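Local structure of CmeC (4MT4) at residues Y122-W127 with L300-L305; I76-L81 with D132-S137; V291-F296 with Q342-A347; S2-L7 with Q285-G290. The protein probably serves as the outer membrane factor, or exit channel, of a Campylobacter jejuni multidrug efflux system. All coordinates share one frame; numbering follows the deposited sequence.

Contact 1. Residues Y122-W127 with L300-L305; sequences YEIDLW and LSLTGL. With 3PK ((2S)-1-(pentanoyloxy)propan-2-yl hexanoate), chain S; C8E ((hydroxyethyloxy)tri(ethyloxy)octane), chain P.
Tyr122 and Leu302 form a hydrogen-bonded pair between two antiparallel β-strands, neighbours in the four-stranded sheet that this subunit contributes to the β-barrel of an outer membrane factor. Tyr122 N donates a hydrogen bond to Leu302 O (2.9 Å), and Leu302 N donates one back to Tyr122 O (2.7 Å). The ring of Tyr122 leads off from the strand pair, and its OH bonds Leu81 O. On the face that carries Tyr122, the branched chains of Ile124, Leu300 and Leu302 interlock. Leu300 lies alongside Ile124, pointing the same way, with its CD2 3.7 Å from CG1 of Ile124. Ile124 branches at CB and so reaches two ways. CG1 stands beside the backbone N (chi1 -52°) and carries CD1 over to CD2 of Leu302, 3.8 Å away, whereas CG2 turns toward the bound diacyl lipid fragment 3PK and meets its CA5. Past the strand, an inverse gamma turn centred on Asp125 swings Leu126 back to the same face. Its forked end fits between two greasy surfaces: CD1 rests on CB of Leu300, and CD2 touches lipid atom CA2 at 3.6 Å. Leucine and isoleucine suit a wall that meets both sheet and acyl chain. Farther along, Gly304 presents a smooth spot without a side chain, and detergent C8E lies against it, C3 of the detergent being 3.9 Å from Gly304 C. Where the strands part, one water joins them, donating to Ile124 O and accepting from Leu300 N at 2.8 Å.

Contact 2. Residues I76-L81 with D132-S137; sequences IDFSSL and DTYRAS
Tyr134 lies beside Phe78 and Leu81, and its side chain can be followed outward along the end of helix 58-79. Its CB sits 4.1 Å from Asp77 O. CG stands anti to the backbone N (chi1 169°), which carries the ring outward alongside Phe78, and there CG meets CD1 of Leu81. One long side of the ring then runs past Phe78: CD1 is 3.6 Å from Phe78 CA, CE1 equally close to both CB and CD1 of Phe78, and CZ 3.9 Å from that same CD1. At the tip, OH still has Phe78 CD1 for a neighbour. The two side chains point the same way, yet the ring planes of Phe78 and Tyr134 are inclined at 59°, neither stacked nor edge-to-face. Aromatic residues suit this flank because they are long enough to run beside each other toward the surface. On the other flank Asp77 reaches Ser137, whose OG donates to OD2; the modelled 2.4 Å is too short to trust as a length. Gln73 NE2 donates to the same oxygen, while CG2 of Thr133 rests on the Asp77 carboxylate carbon. Such side-by-side helix packing is typical of the α-helical barrel of outer membrane factors, here close to where the helices give way to strands.

Contact 3. Residues V291-F296 with Q342-A347; sequences VARTAF and QNVNLA
Val344 wedges against helix 273-293 and its continuation, and around it the packing is closest. Its CG2 sits beside the backbone N, which turns this methyl onto the main chain of Ala292, 3.6 Å from the carbonyl O. The other methyl, CG1, lies anti to that N (chi1 173°) and touches CG of Arg293 at 3.7 Å, where the two side chains cross at about a right angle. One helical turn on, methyl meets methyl: Ala292 CB and Ala347 CB are 3.7 Å apart. Alanine is small enough to let the backbones come near, with Ala292 CA and Val344 CA only 5.3 Å apart, and a β-branched valine fills the adjoining groove. Toward the end of the segment the fit slackens. Phe296 touches Val344 with little more than CE2, 3.9 Å from CG2, and its ring is largely exposed, with a sulfate ion about 3 Å from its side chain. Asn343 brushes Ala292 CB with its backbone O alone; its amide ND2 bonds Glu339 O, and its side chain packs on Ile76 of the third subunit. Arg293 lends only the aliphatic base of its chain, since its NH2 reaches across to Leu3 O. The meeting surfaces are thus largely hydrocarbon, and polar ends are spent elsewhere. Cohesion here therefore comes from shape and burial of methyl groups, with no hydrogen bond between these two segments to add direction.

Contact 4. Residues S2-L7 with Q285-G290; sequences SLSPNL and QNYLVG
Pro5 O receives the side-chain amide of Asn286, with ND2 3.0 Å away and an N-H...O angle of 165°, nearly straight. The acceptor lies within the Asn286 amide plane, although the donor stands tilted 22° from the carbonyl plane of Pro5. Asparagine suits this spot because its amide has a second use: OD1 accepts from Lys351 NZ of helix 339-405. With CG anti to the backbone N (chi1 -178°), the amide extends from helix 273-293 to the N-terminal stretch, which crosses the helix in an irregular conformation. The ring of Pro5 meets the same amide from the opposite direction, its CG 3.2 Å from OD1, while its CD lies 3.9 Å from CG1 of Val289. Leu7 closes the far flank, CD1 against the amide carbon CG. At the other end Gly290, lacking a side chain, lets the backbone settle directly on the helix, with Leu3 C 3.6 Å from Gly290 CA. Ser4 OG meets the edge of the Tyr287 ring, in its plane, at 3.6 Å from CD1, and bonds Asp132 of helix 129-195. This mixture implies that the otherwise irregular N-terminal chain, just after the Cys1 that lines the lipid pocket, is fixed by a few specific polar bonds as well as by close fit.

All four contacts gather on one side of the chain's centre, where the helical barrel gives way to the β-barrel. Contact 1 lies in the sheet; contacts 2 and 3 join the adjoining helix ends, and contact 4 lays the N-terminal chain on one of those helices. Contacts 3 and 4 share helix 273-293, with centres 10 Å apart, and Arg293 NH2 ties them through Leu3 O. Asp132 OD2 links contact 2 to contact 4, 14 Å away, by bonding both Ser2 and Ser4. Tyr122 OH joins contact 1 to contact 2 through Leu81 O. Along the chain, contact 4 spans contact 2 entirely, and contact 1 alternates with the other three. The N-terminus, both sequence halves and both barrels are thereby knitted together at this junction.

Contact 1. Residues Y122-W127 with L300-L305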
# COMPACT_ATOMS: atom_id res chain seq x y z
N TYR B 122 -6.30 -2.28 43.22
CA TYR B 122 -7.10 -3.27 42.51
C TYR B 122 -8.39 -2.67 41.98
O TYR B 122 -9.19 -2.11 42.73
CB TYR B 122 -7.41 -4.45 43.43
CG TYR B 122 -8.00 -5.65 42.73
CD1 TYR B 122 -7.77 -5.87 41.37
CD2 TYR B 122 -8.80 -6.56 43.41
CE1 TYR B 122 -8.31 -6.96 40.72
CE2 TYR B 122 -9.34 -7.66 42.77
CZ TYR B 122 -9.09 -7.85 41.43
OH TYR B 122 -9.63 -8.95 40.78
N GLU B 123 -8.59 -2.79 40.67
CA GLU B 123 -9.82 -2.33 40.04
C GLU B 123 -10.82 -3.47 39.95
O GLU B 123 -10.61 -4.43 39.20
CB GLU B 123 -9.53 -1.75 38.65
CG GLU B 123 -10.37 -0.53 38.29
CD GLU B 123 -9.98 0.69 39.09
OE1 GLU B 123 -8.82 0.77 39.55
OE2 GLU B 123 -10.84 1.58 39.27
N ILE B 124 -11.90 -3.37 40.71
CA ILE B 124 -12.91 -4.43 40.74
C ILE B 124 -13.67 -4.49 39.42
O ILE B 124 -14.37 -3.56 39.04
CB ILE B 124 -13.91 -4.21 41.89
CG1 ILE B 124 -13.17 -4.02 43.21
CG2 ILE B 124 -14.87 -5.39 41.99
CD1 ILE B 124 -12.26 -5.18 43.58
N ASP B 125 -13.51 -5.61 38.71
CA ASP B 125 -14.07 -5.77 37.38
C ASP B 125 -15.53 -6.20 37.43
O ASP B 125 -15.88 -7.29 36.99
CB ASP B 125 -13.24 -6.78 36.58
CG ASP B 125 -13.48 -6.69 35.09
OD1 ASP B 125 -13.79 -5.58 34.60
OD2 ASP B 125 -13.34 -7.72 34.40
N LEU B 126 -16.37 -5.33 37.97
CA LEU B 126 -17.79 -5.62 38.13
C LEU B 126 -18.51 -5.85 36.80
O LEU B 126 -19.43 -6.66 36.72
CB LEU B 126 -18.49 -4.49 38.88
CG LEU B 126 -18.06 -4.22 40.33
CD1 LEU B 126 -18.67 -2.92 40.83
CD2 LEU B 126 -18.47 -5.38 41.22
N TRP B 127 -18.09 -5.14 35.77
CA TRP B 127 -18.82 -5.13 34.50
C TRP B 127 -18.00 -5.70 33.35
O TRP B 127 -18.39 -5.60 32.18
CB TRP B 127 -19.29 -3.71 34.17
CG TRP B 127 -19.81 -2.98 35.37
CD1 TRP B 127 -19.20 -1.94 36.03
CD2 TRP B 127 -21.02 -3.25 36.08
NE1 TRP B 127 -19.97 -1.54 37.09
CE2 TRP B 127 -21.10 -2.32 37.14
CE3 TRP B 127 -22.06 -4.17 35.92
CZ2 TRP B 127 -22.16 -2.30 38.04
CZ3 TRP B 127 -23.12 -4.14 36.81
CH2 TRP B 127 -23.16 -3.21 37.85
N LEU B 300 -15.42 0.50 40.60
CA LEU B 300 -14.99 0.34 41.99
C LEU B 300 -13.48 0.13 42.08
O LEU B 300 -12.93 -0.76 41.43
CB LEU B 300 -15.73 -0.83 42.64
CG LEU B 300 -15.38 -1.14 44.10
CD1 LEU B 300 -15.60 0.07 44.99
CD2 LEU B 300 -16.18 -2.33 44.61
N SER B 301 -12.83 0.95 42.90
CA SER B 301 -11.38 0.89 43.05
C SER B 301 -10.99 0.57 44.49
O SER B 301 -11.47 1.19 45.43
CB SER B 301 -10.75 2.21 42.61
OG SER B 301 -11.16 2.55 41.30
N LEU B 302 -10.10 -0.41 44.65
CA LEU B 302 -9.64 -0.81 45.97
C LEU B 302 -8.19 -0.40 46.19
O LEU B 302 -7.32 -0.66 45.35
CB LEU B 302 -9.79 -2.32 46.16
CG LEU B 302 -10.96 -2.81 47.02
CD1 LEU B 302 -12.28 -2.25 46.52
CD2 LEU B 302 -10.99 -4.33 47.06
N THR B 303 -7.93 0.25 47.32
CA THR B 303 -6.57 0.65 47.69
C THR B 303 -6.24 0.19 49.10
O THR B 303 -7.11 0.13 49.97
CB THR B 303 -6.37 2.17 47.59
OG1 THR B 303 -7.38 2.84 48.36
CG2 THR B 303 -6.46 2.63 46.14
N GLY B 304 -4.98 -0.15 49.33
CA GLY B 304 -4.53 -0.61 50.63
C GLY B 304 -3.09 -0.24 50.90
O GLY B 304 -2.26 -0.24 50.00
N LEU B 305 -2.80 0.09 52.16
CA LEU B 305 -1.45 0.45 52.56
C LEU B 305 -1.04 -0.29 53.83
O LEU B 305 -1.84 -0.47 54.74
CB LEU B 305 -1.33 1.96 52.79
CG LEU B 305 -0.03 2.47 53.42
CD1 LEU B 305 1.14 2.30 52.47
CD2 LEU B 305 -0.16 3.92 53.86
CA1 3PK S . -16.34 -9.26 40.82
OA1 3PK S . -15.20 -9.46 41.16
CA2 3PK S . -17.22 -8.67 41.83
CA3 3PK S . -16.87 -8.92 43.25
CA4 3PK S . -17.66 -8.16 44.26
CA5 3PK S . -17.08 -6.93 44.85
CB1 3PK S . -20.18 -9.86 40.25
OB1 3PK S . -20.93 -10.80 40.24
CB2 3PK S . -18.94 -9.98 41.05
CG1 3PK S . -17.51 -9.76 38.82
OG1 3PK S . -16.92 -10.16 39.98
CG2 3PK S . -18.85 -10.31 38.63
OG2 3PK S . -19.83 -9.49 39.03
CG3 3PK S . -19.08 -10.70 37.19
C1 C8E P . -0.85 -4.20 50.59
C2 C8E P . -1.21 -4.17 52.04
C3 C8E P . -2.60 -3.77 52.41
C4 C8E P . -2.99 -3.87 53.84
C5 C8E P . -4.39 -3.52 54.20
C6 C8E P . -4.74 -3.52 55.65
C7 C8E P . -6.17 -3.65 56.03
C8 C8E P . -6.45 -4.17 57.40
O9 C8E P . -7.44 -3.55 58.14
C10 C8E P . -8.74 -3.97 58.00
C11 C8E P . -9.45 -4.41 59.24
O12 C8E P . -10.55 -3.69 59.64
C13 C8E P . -10.63 -3.19 60.92
C14 C8E P . -10.21 -4.06 62.06
O15 C8E P . -9.93 -3.43 63.25
C16 C8E P . -10.52 -3.88 64.41
C17 C8E P . -10.48 -2.98 65.60
O18 C8E P . -9.35 -3.02 66.40
C19 C8E P . -9.27 -2.18 67.50
C20 C8E P . -8.71 -2.72 68.77
O21 C8E P . -8.78 -1.92 69.90
O HOH W 1 -14.80 -1.23 38.47

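Contact 2. Residues I76-L81 with D132-S137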
# COMPACT_ATOMS: atom_id res chain seq x y z
N ILE B 76 -0.08 -8.78 28.99
CA ILE B 76 -0.24 -7.47 29.62
C ILE B 76 -1.67 -7.28 30.12
O ILE B 76 -1.89 -6.83 31.24
CB ILE B 76 0.11 -6.33 28.65
CG1 ILE B 76 1.59 -6.39 28.25
CG2 ILE B 76 -0.20 -4.98 29.27
CD1 ILE B 76 2.00 -5.33 27.25
N ASP B 77 -2.63 -7.62 29.27
CA ASP B 77 -4.04 -7.42 29.59
C ASP B 77 -4.57 -8.45 30.59
O ASP B 77 -5.58 -8.20 31.25
CB ASP B 77 -4.88 -7.47 28.31
CG ASP B 77 -4.67 -6.26 27.42
OD1 ASP B 77 -4.36 -5.18 27.96
OD2 ASP B 77 -4.80 -6.40 26.19
N PHE B 78 -3.89 -9.58 30.71
CA PHE B 78 -4.26 -10.58 31.71
C PHE B 78 -3.93 -10.07 33.11
O PHE B 78 -4.64 -10.36 34.07
CB PHE B 78 -3.55 -11.91 31.46
CG PHE B 78 -3.80 -12.94 32.53
CD1 PHE B 78 -4.96 -13.71 32.50
CD2 PHE B 78 -2.89 -13.15 33.55
CE1 PHE B 78 -5.20 -14.66 33.48
CE2 PHE B 78 -3.12 -14.10 34.53
CZ PHE B 78 -4.28 -14.85 34.49
N SER B 79 -2.85 -9.31 33.21
CA SER B 79 -2.37 -8.81 34.49
C SER B 79 -3.36 -7.83 35.11
O SER B 79 -3.41 -7.67 36.33
CB SER B 79 -1.01 -8.14 34.33
OG SER B 79 -1.11 -6.96 33.55
N SER B 80 -4.15 -7.17 34.27
CA SER B 80 -5.11 -6.18 34.73
C SER B 80 -6.31 -6.80 35.45
O SER B 80 -7.17 -6.08 35.97
CB SER B 80 -5.59 -5.33 33.56
OG SER B 80 -4.50 -4.64 32.97
N LEU B 81 -6.36 -8.13 35.48
CA LEU B 81 -7.41 -8.85 36.19
C LEU B 81 -7.02 -9.12 37.64
O LEU B 81 -7.80 -9.66 38.42
CB LEU B 81 -7.72 -10.17 35.48
CG LEU B 81 -8.08 -10.10 34.00
CD1 LEU B 81 -8.24 -11.50 33.43
CD2 LEU B 81 -9.34 -9.29 33.79
N ASP B 132 -13.19 -8.27 29.25
CA ASP B 132 -13.41 -8.17 27.81
C ASP B 132 -12.21 -7.55 27.10
O ASP B 132 -11.98 -7.81 25.92
CB ASP B 132 -14.68 -7.38 27.50
CG ASP B 132 -15.94 -8.14 27.84
OD1 ASP B 132 -15.85 -9.35 28.13
OD2 ASP B 132 -17.04 -7.54 27.81
N THR B 133 -11.45 -6.73 27.82
CA THR B 133 -10.20 -6.21 27.28
C THR B 133 -9.24 -7.37 27.05
O THR B 133 -8.53 -7.42 26.05
CB THR B 133 -9.55 -5.17 28.23
OG1 THR B 133 -10.42 -4.04 28.38
CG2 THR B 133 -8.21 -4.71 27.68
N TYR B 134 -9.25 -8.31 27.99
CA TYR B 134 -8.45 -9.52 27.89
C TYR B 134 -8.94 -10.44 26.78
O TYR B 134 -8.15 -10.97 26.00
CB TYR B 134 -8.46 -10.27 29.23
CG TYR B 134 -7.86 -11.66 29.17
CD1 TYR B 134 -6.48 -11.85 29.15
CD2 TYR B 134 -8.67 -12.79 29.12
CE1 TYR B 134 -5.94 -13.11 29.09
CE2 TYR B 134 -8.13 -14.06 29.06
CZ TYR B 134 -6.76 -14.21 29.04
OH TYR B 134 -6.22 -15.48 28.98
N ARG B 135 -10.26 -10.61 26.70
CA ARG B 135 -10.87 -11.47 25.69
C ARG B 135 -10.64 -10.91 24.28
O ARG B 135 -10.51 -11.67 23.32
CB ARG B 135 -12.37 -11.63 25.95
CG ARG B 135 -12.71 -12.43 27.20
CD ARG B 135 -14.12 -12.12 27.67
NE ARG B 135 -15.03 -13.25 27.49
CZ ARG B 135 -16.36 -13.15 27.55
NH1 ARG B 135 -16.93 -11.98 27.76
NH2 ARG B 135 -17.11 -14.23 27.38
N ALA B 136 -10.60 -9.59 24.17
CA ALA B 136 -10.33 -8.94 22.89
C ALA B 136 -8.91 -9.24 22.43
O ALA B 136 -8.67 -9.51 21.26
CB ALA B 136 -10.56 -7.44 22.99
N SER B 137 -7.97 -9.19 23.37
CA SER B 137 -6.58 -9.50 23.09
C SER B 137 -6.40 -10.99 22.78
O SER B 137 -5.50 -11.37 22.02
CB SER B 137 -5.69 -9.10 24.26
OG SER B 137 -5.69 -7.69 24.42

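Contact 3. Residues V291-F296 with Q342-A347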
# COMPACT_ATOMS: atom_id res chain seq x y z
N VAL B 291 -16.41 -3.29 26.50
CA VAL B 291 -15.48 -2.47 27.26
C VAL B 291 -15.91 -1.01 27.26
O VAL B 291 -15.87 -0.33 28.29
CB VAL B 291 -14.05 -2.57 26.71
CG1 VAL B 291 -13.12 -1.60 27.42
CG2 VAL B 291 -13.53 -3.99 26.82
N ALA B 292 -16.34 -0.53 26.10
CA ALA B 292 -16.76 0.86 25.94
C ALA B 292 -18.04 1.15 26.70
O ALA B 292 -18.24 2.26 27.20
CB ALA B 292 -16.93 1.19 24.46
N ARG B 293 -18.91 0.16 26.80
CA ARG B 293 -20.21 0.34 27.46
C ARG B 293 -20.10 0.33 28.98
O ARG B 293 -21.00 0.79 29.68
CB ARG B 293 -21.20 -0.74 27.00
CG ARG B 293 -21.58 -0.63 25.53
CD ARG B 293 -22.98 -1.17 25.25
NE ARG B 293 -23.03 -2.63 25.18
CZ ARG B 293 -23.68 -3.31 24.25
NH1 ARG B 293 -24.35 -2.67 23.30
NH2 ARG B 293 -23.67 -4.64 24.25
N THR B 294 -18.99 -0.18 29.50
CA THR B 294 -18.77 -0.23 30.94
C THR B 294 -18.53 1.16 31.52
O THR B 294 -18.61 1.35 32.74
CB THR B 294 -17.57 -1.13 31.32
OG1 THR B 294 -16.39 -0.65 30.67
CG2 THR B 294 -17.83 -2.57 30.90
N ALA B 295 -18.24 2.12 30.65
CA ALA B 295 -17.98 3.49 31.07
C ALA B 295 -19.24 4.15 31.64
O ALA B 295 -19.15 5.11 32.40
CB ALA B 295 -17.44 4.30 29.90
N PHE B 296 -20.40 3.63 31.26
CA PHE B 296 -21.67 4.12 31.77
C PHE B 296 -21.92 3.68 33.21
O PHE B 296 -22.64 4.34 33.96
CB PHE B 296 -22.83 3.64 30.88
CG PHE B 296 -23.13 4.55 29.73
CD1 PHE B 296 -23.61 5.83 29.94
CD2 PHE B 296 -22.97 4.11 28.42
CE1 PHE B 296 -23.90 6.67 28.88
CE2 PHE B 296 -23.26 4.95 27.35
CZ PHE B 296 -23.73 6.22 27.59
N GLN B 342 -21.10 8.59 22.55
CA GLN B 342 -20.43 8.63 21.25
C GLN B 342 -19.20 7.72 21.23
O GLN B 342 -18.77 7.28 20.16
CB GLN B 342 -20.03 10.07 20.90
CG GLN B 342 -21.21 11.00 20.62
CD GLN B 342 -21.94 10.66 19.34
OE1 GLN B 342 -21.50 9.81 18.56
NE2 GLN B 342 -23.07 11.33 19.11
N ASN B 343 -18.64 7.44 22.40
CA ASN B 343 -17.53 6.50 22.49
C ASN B 343 -18.02 5.08 22.23
O ASN B 343 -17.32 4.28 21.61
CB ASN B 343 -16.86 6.59 23.86
CG ASN B 343 -15.51 7.28 23.80
OD1 ASN B 343 -14.53 6.72 23.30
ND2 ASN B 343 -15.44 8.50 24.32
N VAL B 344 -19.22 4.78 22.71
CA VAL B 344 -19.86 3.49 22.48
C VAL B 344 -20.22 3.35 21.01
O VAL B 344 -20.03 2.30 20.40
CB VAL B 344 -21.12 3.31 23.35
CG1 VAL B 344 -21.86 2.04 22.97
CG2 VAL B 344 -20.74 3.30 24.82
N ASN B 345 -20.76 4.43 20.44
CA ASN B 345 -21.05 4.48 19.01
C ASN B 345 -19.80 4.20 18.18
O ASN B 345 -19.83 3.41 17.24
CB ASN B 345 -21.63 5.85 18.63
CG ASN B 345 -23.14 5.91 18.79
OD1 ASN B 345 -23.72 5.18 19.60
ND2 ASN B 345 -23.78 6.77 18.02
N LEU B 346 -18.70 4.86 18.55
CA LEU B 346 -17.43 4.68 17.85
C LEU B 346 -16.96 3.23 17.92
O LEU B 346 -16.44 2.69 16.94
CB LEU B 346 -16.37 5.61 18.44
CG LEU B 346 -15.04 5.73 17.69
CD1 LEU B 346 -15.29 6.11 16.24
CD2 LEU B 346 -14.12 6.73 18.36
N ALA B 347 -17.15 2.60 19.08
CA ALA B 347 -16.76 1.21 19.27
C ALA B 347 -17.64 0.27 18.46
O ALA B 347 -17.18 -0.76 17.95
CB ALA B 347 -16.82 0.85 20.75

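Contact 4. Residues S2-L7 with Q285-G290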
# COMPACT_ATOMS: atom_id res chain seq x y z
N SER B 2 -20.15 -8.72 32.08
CA SER B 2 -19.84 -8.43 30.69
C SER B 2 -20.98 -7.67 30.02
O SER B 2 -22.15 -8.01 30.19
CB SER B 2 -19.56 -9.72 29.91
OG SER B 2 -19.27 -9.45 28.55
N LEU B 3 -20.62 -6.63 29.26
CA LEU B 3 -21.60 -5.86 28.50
C LEU B 3 -21.41 -6.07 27.00
O LEU B 3 -21.97 -5.34 26.18
CB LEU B 3 -21.50 -4.38 28.85
CG LEU B 3 -21.69 -4.03 30.32
CD1 LEU B 3 -21.63 -2.53 30.53
CD2 LEU B 3 -22.99 -4.61 30.86
N SER B 4 -20.61 -7.07 26.65
CA SER B 4 -20.39 -7.42 25.26
C SER B 4 -21.65 -8.02 24.64
O SER B 4 -22.24 -8.94 25.20
CB SER B 4 -19.22 -8.40 25.12
OG SER B 4 -17.99 -7.75 25.37
N PRO B 5 -22.06 -7.49 23.49
CA PRO B 5 -23.27 -7.98 22.82
C PRO B 5 -23.06 -9.37 22.23
O PRO B 5 -21.91 -9.77 22.02
CB PRO B 5 -23.50 -6.94 21.71
CG PRO B 5 -22.12 -6.44 21.40
CD PRO B 5 -21.39 -6.42 22.72
N ASN B 6 -24.15 -10.09 21.99
CA ASN B 6 -24.06 -11.39 21.33
C ASN B 6 -23.55 -11.25 19.91
O ASN B 6 -24.06 -10.43 19.13
CB ASN B 6 -25.43 -12.09 21.34
CG ASN B 6 -25.87 -12.50 22.73
OD1 ASN B 6 -25.05 -12.66 23.63
ND2 ASN B 6 -27.17 -12.69 22.90
N LEU B 7 -22.54 -12.03 19.56
CA LEU B 7 -21.97 -11.98 18.22
C LEU B 7 -22.78 -12.87 17.28
O LEU B 7 -22.78 -14.10 17.41
CB LEU B 7 -20.51 -12.41 18.23
CG LEU B 7 -19.75 -12.20 16.92
CD1 LEU B 7 -19.76 -10.73 16.52
CD2 LEU B 7 -18.33 -12.71 17.05
N GLN B 285 -13.33 -6.87 18.10
CA GLN B 285 -14.01 -5.58 18.12
C GLN B 285 -15.33 -5.67 18.88
O GLN B 285 -15.77 -4.71 19.50
CB GLN B 285 -14.26 -5.08 16.70
CG GLN B 285 -12.99 -4.80 15.91
CD GLN B 285 -12.14 -3.73 16.56
OE1 GLN B 285 -12.65 -2.70 17.01
NE2 GLN B 285 -10.83 -3.96 16.62
N ASN B 286 -15.96 -6.85 18.83
CA ASN B 286 -17.22 -7.07 19.54
C ASN B 286 -17.02 -7.01 21.05
O ASN B 286 -17.87 -6.50 21.77
CB ASN B 286 -17.82 -8.42 19.13
CG ASN B 286 -19.16 -8.68 19.78
OD1 ASN B 286 -20.17 -8.07 19.42
ND2 ASN B 286 -19.18 -9.59 20.75
N TYR B 287 -15.90 -7.55 21.51
CA TYR B 287 -15.55 -7.50 22.93
C TYR B 287 -15.26 -6.08 23.38
O TYR B 287 -15.54 -5.70 24.51
CB TYR B 287 -14.35 -8.41 23.21
CG TYR B 287 -14.69 -9.87 23.34
CD1 TYR B 287 -15.75 -10.29 24.14
CD2 TYR B 287 -13.97 -10.84 22.65
CE1 TYR B 287 -16.07 -11.64 24.26
CE2 TYR B 287 -14.28 -12.18 22.77
CZ TYR B 287 -15.33 -12.58 23.57
OH TYR B 287 -15.63 -13.91 23.67
N LEU B 288 -14.68 -5.29 22.47
CA LEU B 288 -14.32 -3.91 22.78
C LEU B 288 -15.55 -3.01 22.86
O LEU B 288 -15.50 -1.93 23.44
CB LEU B 288 -13.36 -3.37 21.72
CG LEU B 288 -11.96 -3.99 21.75
CD1 LEU B 288 -11.07 -3.38 20.68
CD2 LEU B 288 -11.33 -3.82 23.13
N VAL B 289 -16.66 -3.47 22.28
CA VAL B 289 -17.93 -2.77 22.43
C VAL B 289 -18.37 -2.85 23.88
O VAL B 289 -18.83 -1.86 24.46
CB VAL B 289 -19.02 -3.37 21.51
CG1 VAL B 289 -20.38 -2.77 21.83
CG2 VAL B 289 -18.66 -3.14 20.05
N GLY B 290 -18.22 -4.03 24.47
CA GLY B 290 -18.55 -4.23 25.87
C GLY B 290 -17.71 -3.37 26.79
O GLY B 290 -18.22 -2.79 27.74